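Local coordinates for protein formiminotetrahydrofolate cyclodeaminase (Thermotoga maritima, PDB 1O5H) that probably catalyses the cyclodeamination of 5-formiminotetrahydrofolate to 5,10-methenyltetrahydrofolate with release of ammonia, at residues A[124-138]-A[150-162]. Residues are numbered along the deposited sequence; the frame is centred on the assembly and turned at random.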
# COMPACT_ATOMS: atom_id res chain seq x y z
N VAL A 124 -0.10 13.86 -5.19
CA VAL A 124 0.37 12.54 -4.78
C VAL A 124 0.62 11.70 -6.01
O VAL A 124 1.66 11.05 -6.12
CB VAL A 124 -0.62 11.80 -3.88
CG1 VAL A 124 -0.11 10.41 -3.60
CG2 VAL A 124 -0.81 12.53 -2.57
N ILE A 125 -0.32 11.72 -6.94
CA ILE A 125 -0.16 10.95 -8.18
C ILE A 125 1.08 11.36 -8.96
O ILE A 125 1.76 10.54 -9.56
CB ILE A 125 -1.39 11.10 -9.07
CG1 ILE A 125 -2.57 10.34 -8.47
CG2 ILE A 125 -1.10 10.59 -10.44
CD1 ILE A 125 -3.87 10.58 -9.17
N ARG A 126 1.38 12.65 -8.97
CA ARG A 126 2.55 13.06 -9.71
C ARG A 126 3.77 12.43 -9.09
O ARG A 126 4.61 11.93 -9.81
CB ARG A 126 2.72 14.55 -9.71
CG ARG A 126 1.71 15.32 -10.48
CD ARG A 126 2.16 16.74 -10.54
NE ARG A 126 1.07 17.64 -10.90
CZ ARG A 126 1.28 18.84 -11.39
NH1 ARG A 126 0.24 19.63 -11.69
NH2 ARG A 126 2.53 19.25 -11.59
N VAL A 127 3.88 12.47 -7.77
CA VAL A 127 4.99 11.78 -7.12
C VAL A 127 4.99 10.30 -7.51
O VAL A 127 6.04 9.74 -7.84
CB VAL A 127 4.95 11.92 -5.59
CG1 VAL A 127 6.15 11.22 -4.98
CG2 VAL A 127 4.91 13.41 -5.17
N MSE A 128 3.83 9.68 -7.54
CA MSE A 128 3.76 8.30 -7.99
C MSE A 128 4.29 8.14 -9.40
O MSE A 128 5.06 7.22 -9.66
CB MSE A 128 2.36 7.72 -7.86
CG MSE A 128 1.92 7.51 -6.40
SE MSE A 128 3.18 6.37 -5.36
CE MSE A 128 4.45 7.70 -4.62
N LYS A 129 3.91 9.02 -10.31
CA LYS A 129 4.52 8.98 -11.63
C LYS A 129 6.07 8.99 -11.54
O LYS A 129 6.76 8.24 -12.24
CB LYS A 129 4.01 10.14 -12.50
CG LYS A 129 4.60 10.26 -13.91
CD LYS A 129 5.93 11.01 -13.94
CE LYS A 129 5.84 12.47 -13.48
NZ LYS A 129 4.81 13.27 -14.20
N ASP A 130 6.62 9.83 -10.67
CA ASP A 130 8.07 9.84 -10.51
C ASP A 130 8.55 8.52 -9.98
O ASP A 130 9.53 8.00 -10.48
CB ASP A 130 8.50 10.95 -9.56
CG ASP A 130 8.29 12.32 -10.15
OD1 ASP A 130 8.30 12.42 -11.40
OD2 ASP A 130 8.12 13.34 -9.44
N LEU A 131 7.86 7.97 -8.99
CA LEU A 131 8.29 6.72 -8.39
C LEU A 131 8.29 5.65 -9.44
O LEU A 131 9.23 4.89 -9.55
CB LEU A 131 7.38 6.34 -7.23
CG LEU A 131 7.60 4.95 -6.62
CD1 LEU A 131 9.01 4.83 -6.09
CD2 LEU A 131 6.60 4.63 -5.51
N ALA A 132 7.24 5.62 -10.25
CA ALA A 132 7.13 4.58 -11.27
C ALA A 132 8.33 4.63 -12.19
O ALA A 132 8.95 3.62 -12.42
CB ALA A 132 5.86 4.73 -12.05
N HIS A 133 8.68 5.80 -12.70
CA HIS A 133 9.81 5.94 -13.61
C HIS A 133 11.11 5.45 -12.98
O HIS A 133 11.95 4.87 -13.67
CB HIS A 133 9.99 7.37 -14.15
CG HIS A 133 9.11 7.69 -15.33
ND1 HIS A 133 9.31 7.14 -16.58
CD2 HIS A 133 8.03 8.50 -15.44
CE1 HIS A 133 8.39 7.60 -17.41
NE2 HIS A 133 7.60 8.42 -16.75
N GLU A 134 11.27 5.66 -11.68
CA GLU A 134 12.48 5.19 -11.02
C GLU A 134 12.47 3.68 -10.86
O GLU A 134 13.52 3.02 -10.98
CB GLU A 134 12.67 5.85 -9.66
CG GLU A 134 12.70 7.38 -9.68
CD GLU A 134 13.90 7.99 -10.39
OE1 GLU A 134 14.41 7.42 -11.37
OE2 GLU A 134 14.32 9.09 -9.98
N LEU A 135 11.28 3.13 -10.60
CA LEU A 135 11.14 1.69 -10.46
C LEU A 135 11.45 1.08 -11.78
O LEU A 135 12.06 0.03 -11.83
CB LEU A 135 9.75 1.30 -9.98
CG LEU A 135 9.49 1.64 -8.51
CD1 LEU A 135 8.16 1.18 -8.03
CD2 LEU A 135 10.55 1.03 -7.63
N GLU A 136 11.09 1.75 -12.88
CA GLU A 136 11.50 1.19 -14.17
C GLU A 136 13.04 1.17 -14.31
O GLU A 136 13.62 0.16 -14.76
CB GLU A 136 10.86 1.91 -15.34
CG GLU A 136 11.06 1.13 -16.61
CD GLU A 136 10.41 1.78 -17.81
OE1 GLU A 136 9.48 2.60 -17.66
OE2 GLU A 136 10.84 1.42 -18.93
N LYS A 137 13.70 2.25 -13.92
CA LYS A 137 15.15 2.26 -13.96
C LYS A 137 15.71 1.20 -13.04
O LYS A 137 16.61 0.46 -13.42
CB LYS A 137 15.72 3.65 -13.65
CG LYS A 137 15.62 4.59 -14.86
CD LYS A 137 15.77 6.07 -14.51
CE LYS A 137 15.48 6.92 -15.73
NZ LYS A 137 16.15 8.24 -15.67
N LEU A 138 15.13 1.06 -11.84
CA LEU A 138 15.63 0.04 -10.92
C LEU A 138 15.42 -1.40 -11.44
O LEU A 138 16.31 -2.24 -11.34
CB LEU A 138 15.00 0.22 -9.55
CG LEU A 138 15.38 1.49 -8.80
CD1 LEU A 138 14.57 1.61 -7.55
CD2 LEU A 138 16.85 1.53 -8.46
N THR A 150 11.81 -4.23 -5.62
CA THR A 150 11.35 -3.36 -6.67
C THR A 150 9.92 -3.67 -7.06
O THR A 150 9.09 -2.76 -7.18
CB THR A 150 12.24 -3.52 -7.87
OG1 THR A 150 13.58 -3.15 -7.50
CG2 THR A 150 11.84 -2.53 -8.97
N LEU A 151 9.62 -4.96 -7.26
CA LEU A 151 8.30 -5.39 -7.69
C LEU A 151 7.31 -4.97 -6.63
O LEU A 151 6.28 -4.40 -6.93
CB LEU A 151 8.25 -6.89 -7.84
CG LEU A 151 7.75 -7.42 -9.18
CD1 LEU A 151 7.52 -8.87 -9.04
CD2 LEU A 151 6.48 -6.70 -9.69
N ASN A 152 7.66 -5.22 -5.38
CA ASN A 152 6.80 -4.88 -4.30
C ASN A 152 6.49 -3.42 -4.39
O ASN A 152 5.33 -3.02 -4.24
CB ASN A 152 7.48 -5.20 -2.97
CG ASN A 152 7.50 -6.67 -2.68
OD1 ASN A 152 6.96 -7.49 -3.45
ND2 ASN A 152 8.10 -7.03 -1.56
N ALA A 153 7.52 -2.63 -4.66
CA ALA A 153 7.32 -1.19 -4.71
C ALA A 153 6.44 -0.82 -5.90
O ALA A 153 5.62 0.08 -5.79
CB ALA A 153 8.60 -0.47 -4.72
N ALA A 154 6.56 -1.54 -7.00
CA ALA A 154 5.68 -1.26 -8.14
C ALA A 154 4.23 -1.57 -7.81
O ALA A 154 3.30 -0.80 -8.13
CB ALA A 154 6.12 -2.03 -9.34
N ASP A 155 4.02 -2.69 -7.15
CA ASP A 155 2.65 -2.99 -6.79
C ASP A 155 2.06 -1.90 -5.87
O ASP A 155 0.95 -1.41 -6.12
CB ASP A 155 2.56 -4.41 -6.25
CG ASP A 155 2.65 -5.46 -7.36
OD1 ASP A 155 1.96 -5.29 -8.38
OD2 ASP A 155 3.36 -6.49 -7.31
N LEU A 156 2.81 -1.47 -4.86
CA LEU A 156 2.29 -0.44 -3.97
C LEU A 156 2.09 0.86 -4.72
O LEU A 156 1.03 1.47 -4.63
CB LEU A 156 3.22 -0.22 -2.79
CG LEU A 156 3.48 -1.47 -1.96
CD1 LEU A 156 4.48 -1.13 -0.89
CD2 LEU A 156 2.19 -1.98 -1.36
N CYS A 157 3.10 1.25 -5.50
CA CYS A 157 3.00 2.41 -6.36
C CYS A 157 1.66 2.44 -7.11
O CYS A 157 0.84 3.36 -6.96
CB CYS A 157 4.15 2.41 -7.34
SG CYS A 157 4.15 3.84 -8.43
N HIS A 158 1.41 1.40 -7.89
CA HIS A 158 0.19 1.28 -8.63
C HIS A 158 -1.07 1.45 -7.75
O HIS A 158 -2.00 2.18 -8.11
CB HIS A 158 0.17 -0.06 -9.32
CG HIS A 158 -1.03 -0.29 -10.17
ND1 HIS A 158 -2.05 -1.14 -9.80
CD2 HIS A 158 -1.38 0.23 -11.37
CE1 HIS A 158 -2.98 -1.15 -10.74
NE2 HIS A 158 -2.59 -0.33 -11.71
N ALA A 159 -1.10 0.79 -6.59
CA ALA A 159 -2.28 0.93 -5.73
C ALA A 159 -2.46 2.38 -5.28
O ALA A 159 -3.59 2.88 -5.24
CB ALA A 159 -2.17 0.00 -4.50
N VAL A 160 -1.36 3.04 -4.92
CA VAL A 160 -1.45 4.38 -4.43
C VAL A 160 -2.08 5.18 -5.57
O VAL A 160 -3.03 5.93 -5.36
CB VAL A 160 -0.10 4.95 -4.06
CG1 VAL A 160 -0.24 6.42 -3.64
CG2 VAL A 160 0.49 4.16 -2.91
N PHE A 161 -1.59 4.97 -6.78
CA PHE A 161 -2.20 5.66 -7.86
C PHE A 161 -3.70 5.39 -7.88
O PHE A 161 -4.51 6.31 -8.03
CB PHE A 161 -1.60 5.30 -9.21
CG PHE A 161 -2.48 5.69 -10.34
CD1 PHE A 161 -2.52 7.03 -10.77
CD2 PHE A 161 -3.36 4.77 -10.91
CE1 PHE A 161 -3.38 7.44 -11.84
CE2 PHE A 161 -4.24 5.16 -11.95
CZ PHE A 161 -4.24 6.51 -12.42
N GLN A 162 -4.08 4.13 -7.76
CA GLN A 162 -5.52 3.87 -7.76
C GLN A 162 -6.22 4.60 -6.65
O GLN A 162 -7.25 5.21 -6.90
CB GLN A 162 -5.82 2.39 -7.72
CG GLN A 162 -5.54 1.75 -9.07
CD GLN A 162 -5.53 0.24 -9.01
OE1 GLN A 162 -5.10 -0.37 -8.01
NE2 GLN A 162 -6.00 -0.38 -10.08
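Leu135 drops into a hole made by Thr150, Ala153, Ala154 and Cys157, and Cys157 answers from the other helix by sitting among Met128, Leu131, Ala132 and Leu135, a reciprocal knobs-into-holes pairing of two antiparallel helices. From Leu135 CA the bond to CB heads toward the partner helix; with CG anti to the carbonyl carbon (chi1 -72°), beside the backbone N, both methyls are carried into the hole. CD1 lies over the main chain where Ala153 joins Ala154 and meets Ala153 CB at 3.7 Å, with Ala154 CB beside it; CD2 touches Ala153 CB and lies 4.0 Å from Thr150 CG2. Ala153 and Ala154 offer only methyls here. One step along, Cys157 CB meets Leu131 CD2 at 3.8 Å, while its SG, 4.1 Å from Met128 SE, also faces Ala132 CB. Met128, a selenomethionine whose chain curls at its second torsion (chi2 -56°), lays CG and SE against Val160, with CG 3.7 Å from Val160 CG1. At the far end Ile125 CG2 comes to the edge of the Phe161 ring, near its plane, 3.8 Å from Phe161 CD1. No hydrogen bond crosses; the fit is apolar and buried. The axes of segments 124-138 and 150-162 pass 9.4 Å apart at 158°, pairing helices 107-141 and 147-172 in this all-helical fold. Helix 36-56 packs on Val124, Leu131, Thr150 and Val160, helix 68-100 on Met128 and Leu131, and helix 178-206 reaches Phe161 through Glu192.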